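Putative eukaryotic translation initiation factor eIF-4E (Leishmania major, PDB 5WB5) probably binds the methylated cap at the 5' end of messenger RNA, the cap 4 structure included, as an initiation factor of translation. Local coordinates at residues G97-N102 / M210-H215; T165-S170 / L178-S183. All blocks are in the same frame, centred on the assembly; numbering follows the deposited sequence.

Overall arrangement
Both contacts belong to the one curved antiparallel sheet of the eIF4E fold, and their centres lie about 9 Å apart. Contact 2 pairs the two strands of a central hairpin, 165-170 with 178-183; contact 1 adds strand 210-214, the outermost on that side within this chain, to 97-102. Strands 97-104 and 175-182 are neighbours, so the two pairs form one run: Val101 N lies 2.8 Å from Leu178 O and Leu99 O lies 2.8 Å from Val180 N, both probable hydrogen bonds. Side chains continue the join, with Lys98 CB 3.4 Å from Trp181 CD1. Along the chain, contact 2 is nested inside the loop that contact 1 closes. Helix 188-200 packs under both.

Contact 1: G97-N102 / M210-H215; sequences GKLWVN and MVFTKH
Trp100 and Val211 lie side by side where the last strand of the eIF4E sheet, 210-214, runs antiparallel to strand 97-104. Trp100 CG sits between its own backbone N and carbonyl carbon (chi1 55°), and from there the indole lies back over the neighbouring strand. Val211 CB comes over one face of the six-membered ring, off toward its rim, in a CH-pi contact 3.9 Å from the ring centroid. At the edge of the same indole, close to its plane, NE1 donates to Thr213 OG1 at 3.2 Å, a fairly straight bond that ties the ring to the residue two beyond Val211 on the edge strand. Arg177 adds a cation-pi contact to this tryptophan.

Beneath the side chains the backbone ladder is regular: Lys98 and Thr213 exchange two bonds, as do Trp100 and Val211, where Trp100 N to Val211 O is 2.9 Å and almost linear at 174°. The other surface is apolar and turned to helix 188-200. There Leu99 CB meets the edge of the Phe212 ring in its plane, 3.9 Å from CD1, while the Met210 side chain runs alongside that of Val101, and its bent end brings Met210 CE to Val101 CG1.

At the strand's end the His215 imidazole, its ND1 bonded to Asn93 O, is laid flat on the backbone of Gly97. The Lys98 and His215 side chains cross at about a right angle, with Lys98 CG 3.8 Å from His215 NE2. Gly97 CA stands over the imidazole centre in a CH-pi contact, 3.5 Å from the centroid and 10° off the ring normal.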
# COMPACT_ATOMS: atom_id res chain seq x y z
N GLY A 97 -9.23 -12.34 5.14
CA GLY A 97 -10.13 -11.26 4.78
C GLY A 97 -9.42 -9.93 4.75
O GLY A 97 -8.19 -9.87 4.57
N LYS A 98 -10.17 -8.85 4.93
CA LYS A 98 -9.60 -7.51 4.93
C LYS A 98 -10.25 -6.66 6.01
O LYS A 98 -11.47 -6.69 6.20
CB LYS A 98 -9.77 -6.82 3.56
CG LYS A 98 -11.21 -6.62 3.11
CD LYS A 98 -11.25 -5.91 1.76
CE LYS A 98 -12.67 -5.77 1.24
NZ LYS A 98 -13.27 -7.09 0.89
N LEU A 99 -9.41 -5.91 6.73
CA LEU A 99 -9.86 -4.92 7.70
C LEU A 99 -9.72 -3.54 7.06
O LEU A 99 -8.60 -3.12 6.74
CB LEU A 99 -9.04 -5.00 8.99
CG LEU A 99 -9.30 -3.96 10.08
CD1 LEU A 99 -10.57 -4.28 10.86
CD2 LEU A 99 -8.11 -3.85 11.00
N TRP A 100 -10.84 -2.84 6.88
CA TRP A 100 -10.83 -1.60 6.14
C TRP A 100 -11.53 -0.49 6.92
O TRP A 100 -12.26 -0.73 7.89
CB TRP A 100 -11.50 -1.76 4.76
CG TRP A 100 -12.89 -2.31 4.79
CD1 TRP A 100 -13.26 -3.63 4.79
CD2 TRP A 100 -14.11 -1.55 4.80
NE1 TRP A 100 -14.63 -3.73 4.80
CE2 TRP A 100 -15.17 -2.48 4.81
CE3 TRP A 100 -14.40 -0.19 4.80
CZ2 TRP A 100 -16.51 -2.08 4.82
CZ3 TRP A 100 -15.73 0.21 4.82
CH2 TRP A 100 -16.76 -0.73 4.83
N VAL A 101 -11.26 0.74 6.49
CA VAL A 101 -11.80 1.95 7.08
C VAL A 101 -12.07 2.96 5.98
O VAL A 101 -11.40 2.98 4.94
CB VAL A 101 -10.84 2.56 8.13
CG1 VAL A 101 -10.59 1.58 9.27
CG2 VAL A 101 -9.52 2.97 7.49
N ASN A 102 -13.06 3.82 6.21
CA ASN A 102 -13.45 4.87 5.27
C ASN A 102 -12.96 6.21 5.82
O ASN A 102 -13.53 6.75 6.77
CB ASN A 102 -14.96 4.90 5.06
CG ASN A 102 -15.49 3.62 4.44
OD1 ASN A 102 -14.73 2.83 3.87
ND2 ASN A 102 -16.79 3.40 4.54
N MET A 210 -14.84 1.38 10.49
CA MET A 210 -13.87 0.30 10.62
C MET A 210 -14.63 -1.02 10.58
O MET A 210 -15.53 -1.24 11.39
CB MET A 210 -13.06 0.42 11.92
CG MET A 210 -12.07 -0.71 12.12
SD MET A 210 -10.79 -0.34 13.35
CE MET A 210 -9.70 0.71 12.40
N VAL A 211 -14.26 -1.88 9.64
CA VAL A 211 -15.01 -3.10 9.37
C VAL A 211 -14.04 -4.19 8.94
O VAL A 211 -13.19 -3.96 8.08
CB VAL A 211 -16.07 -2.86 8.26
CG1 VAL A 211 -16.82 -4.15 7.94
CG2 VAL A 211 -17.04 -1.75 8.66
N PHE A 212 -14.17 -5.36 9.54
CA PHE A 212 -13.49 -6.55 9.06
C PHE A 212 -14.45 -7.37 8.21
O PHE A 212 -15.64 -7.46 8.51
CB PHE A 212 -12.95 -7.41 10.20
CG PHE A 212 -12.14 -8.59 9.74
CD1 PHE A 212 -10.83 -8.42 9.31
CD2 PHE A 212 -12.69 -9.86 9.71
CE1 PHE A 212 -10.08 -9.49 8.87
CE2 PHE A 212 -11.94 -10.94 9.28
CZ PHE A 212 -10.63 -10.76 8.86
N THR A 213 -13.92 -7.97 7.14
CA THR A 213 -14.75 -8.72 6.20
C THR A 213 -13.97 -9.94 5.73
O THR A 213 -12.90 -9.80 5.13
CB THR A 213 -15.15 -7.85 5.01
OG1 THR A 213 -15.79 -6.66 5.48
CG2 THR A 213 -16.11 -8.61 4.10
N LYS A 214 -14.51 -11.13 6.00
CA LYS A 214 -13.94 -12.35 5.44
C LYS A 214 -14.29 -12.46 3.97
O LYS A 214 -15.39 -12.08 3.54
CB LYS A 214 -14.45 -13.57 6.20
CG LYS A 214 -13.88 -14.90 5.70
CD LYS A 214 -14.39 -16.07 6.52
CE LYS A 214 -13.84 -17.39 6.00
NZ LYS A 214 -14.37 -18.56 6.76
N HIS A 215 -13.35 -12.97 3.18
CA HIS A 215 -13.55 -13.08 1.74
C HIS A 215 -14.42 -14.28 1.40
O HIS A 215 -15.48 -14.14 0.78
CB HIS A 215 -12.21 -13.18 1.02
CG HIS A 215 -11.33 -11.98 1.23
ND1 HIS A 215 -9.95 -12.05 1.17
CD2 HIS A 215 -11.63 -10.68 1.48
CE1 HIS A 215 -9.45 -10.85 1.38
NE2 HIS A 215 -10.45 -10.00 1.57

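Contact 2: T165-S170 / L178-S183; sequences TGIVMS and LAVWVS
A beta hairpin at the heart of the eIF4E sheet pairs 165-170 with 178-183, and it carries a classic beta bulge, in which Thr165 and Gly166 together stand opposite the single residue Trp181. The carbonyl of Trp181 takes two backbone bonds there, from Thr165 N at 2.9 Å and Gly166 N at 3.0 Å, both donors lying in the carbonyl plane. Thr165 OG1 comes within 2.7 Å of Trp181 O and is also hydrogen-bonded to Asn93 OD1. In return Trp181 N donates to Gly166 O at 2.8 Å. Past the bulge the pairing is ordinary antiparallel, with Val168 N bonded to Ala179 O and a weak bond, bent to 130°, going back from Ala179 N to Val168 O.

On the face shared by Val168, Ala179 and Trp181, the valine crosses the indole at a slant. With CG1 anti to the backbone N (chi1 -179°), the CG2 branch is the one placed over the indole: it makes a CH-pi contact with one face of the five-membered ring, offset toward the rim, 4.1 Å from the centroid and nearest to NE1. Ala179 CB lies in the plane of the same indole, at its edge. On the opposite face Ile167 CG2 touches Val180 CG2 at 4.0 Å, and Met169 CE approaches Leu178 CD1.

Strand 75-81 flanks 165-170, and its Phe80 meets Trp181 edge-to-face; strand 97-104 borders 178-182 on the other side. The apolar face rests on two helices: Ile167 and Met169 pack on helix 133-147, Leu178 and Val180 on helix 188-200.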
# COMPACT_ATOMS: atom_id res chain seq x y z
N THR A 165 -0.93 -9.94 4.31
CA THR A 165 -0.55 -10.22 2.93
C THR A 165 -0.47 -8.98 2.07
O THR A 165 0.30 -8.96 1.10
CB THR A 165 -1.55 -11.20 2.29
OG1 THR A 165 -2.85 -10.60 2.26
CG2 THR A 165 -1.61 -12.50 3.07
N GLY A 166 -1.23 -7.94 2.39
CA GLY A 166 -1.13 -6.72 1.60
C GLY A 166 -2.02 -5.62 2.14
O GLY A 166 -2.65 -5.76 3.18
N ILE A 167 -2.06 -4.52 1.39
CA ILE A 167 -2.89 -3.37 1.71
C ILE A 167 -3.39 -2.76 0.41
O ILE A 167 -2.81 -2.94 -0.67
CB ILE A 167 -2.16 -2.29 2.54
CG1 ILE A 167 -0.92 -1.79 1.81
CG2 ILE A 167 -1.80 -2.84 3.91
CD1 ILE A 167 -0.26 -0.60 2.47
N VAL A 168 -4.49 -2.01 0.52
CA VAL A 168 -5.15 -1.41 -0.63
C VAL A 168 -5.68 -0.04 -0.22
O VAL A 168 -6.40 0.08 0.78
CB VAL A 168 -6.30 -2.29 -1.17
CG1 VAL A 168 -6.95 -1.65 -2.39
CG2 VAL A 168 -5.81 -3.69 -1.51
N MET A 169 -5.33 0.98 -0.99
CA MET A 169 -5.95 2.29 -0.89
C MET A 169 -6.86 2.47 -2.10
O MET A 169 -6.46 2.16 -3.23
CB MET A 169 -4.89 3.40 -0.85
CG MET A 169 -5.47 4.81 -0.89
SD MET A 169 -6.62 5.12 0.46
CE MET A 169 -5.49 5.53 1.78
N SER A 170 -8.09 2.93 -1.86
CA SER A 170 -9.10 3.03 -2.90
C SER A 170 -9.72 4.42 -2.86
O SER A 170 -10.44 4.75 -1.92
CB SER A 170 -10.17 1.95 -2.72
OG SER A 170 -11.01 1.86 -3.86
N LEU A 178 -9.18 2.60 3.04
CA LEU A 178 -7.95 1.90 3.37
C LEU A 178 -8.30 0.48 3.79
O LEU A 178 -9.31 0.26 4.47
CB LEU A 178 -7.21 2.62 4.49
CG LEU A 178 -5.94 1.93 5.01
CD1 LEU A 178 -4.88 1.86 3.94
CD2 LEU A 178 -5.42 2.67 6.22
N ALA A 179 -7.48 -0.48 3.38
CA ALA A 179 -7.77 -1.88 3.68
C ALA A 179 -6.46 -2.62 3.90
O ALA A 179 -5.50 -2.43 3.16
CB ALA A 179 -8.57 -2.54 2.54
N VAL A 180 -6.44 -3.47 4.92
CA VAL A 180 -5.32 -4.35 5.21
C VAL A 180 -5.81 -5.78 5.00
O VAL A 180 -6.66 -6.27 5.75
CB VAL A 180 -4.80 -4.15 6.64
CG1 VAL A 180 -3.60 -5.06 6.91
CG2 VAL A 180 -4.43 -2.70 6.87
N TRP A 181 -5.29 -6.43 3.96
CA TRP A 181 -5.66 -7.80 3.62
C TRP A 181 -4.75 -8.75 4.38
O TRP A 181 -3.53 -8.75 4.17
CB TRP A 181 -5.56 -8.05 2.12
CG TRP A 181 -6.58 -7.35 1.29
CD1 TRP A 181 -7.15 -6.13 1.53
CD2 TRP A 181 -7.18 -7.83 0.08
NE1 TRP A 181 -8.05 -5.82 0.54
CE2 TRP A 181 -8.09 -6.85 -0.36
CE3 TRP A 181 -7.03 -9.00 -0.67
CZ2 TRP A 181 -8.85 -7.00 -1.52
CZ3 TRP A 181 -7.78 -9.15 -1.83
CH2 TRP A 181 -8.68 -8.15 -2.24
N VAL A 182 -5.36 -9.58 5.24
CA VAL A 182 -4.66 -10.59 6.02
C VAL A 182 -4.88 -11.95 5.38
O VAL A 182 -5.45 -12.05 4.28
CB VAL A 182 -5.15 -10.58 7.49
CG1 VAL A 182 -4.95 -9.21 8.10
CG2 VAL A 182 -6.61 -11.00 7.58
N SER A 183 -4.44 -13.01 6.06
CA SER A 183 -4.50 -14.37 5.52
C SER A 183 -5.39 -15.31 6.32
O SER A 183 -5.97 -16.23 5.74
CB SER A 183 -3.10 -14.98 5.45
OG SER A 183 -2.52 -15.10 6.74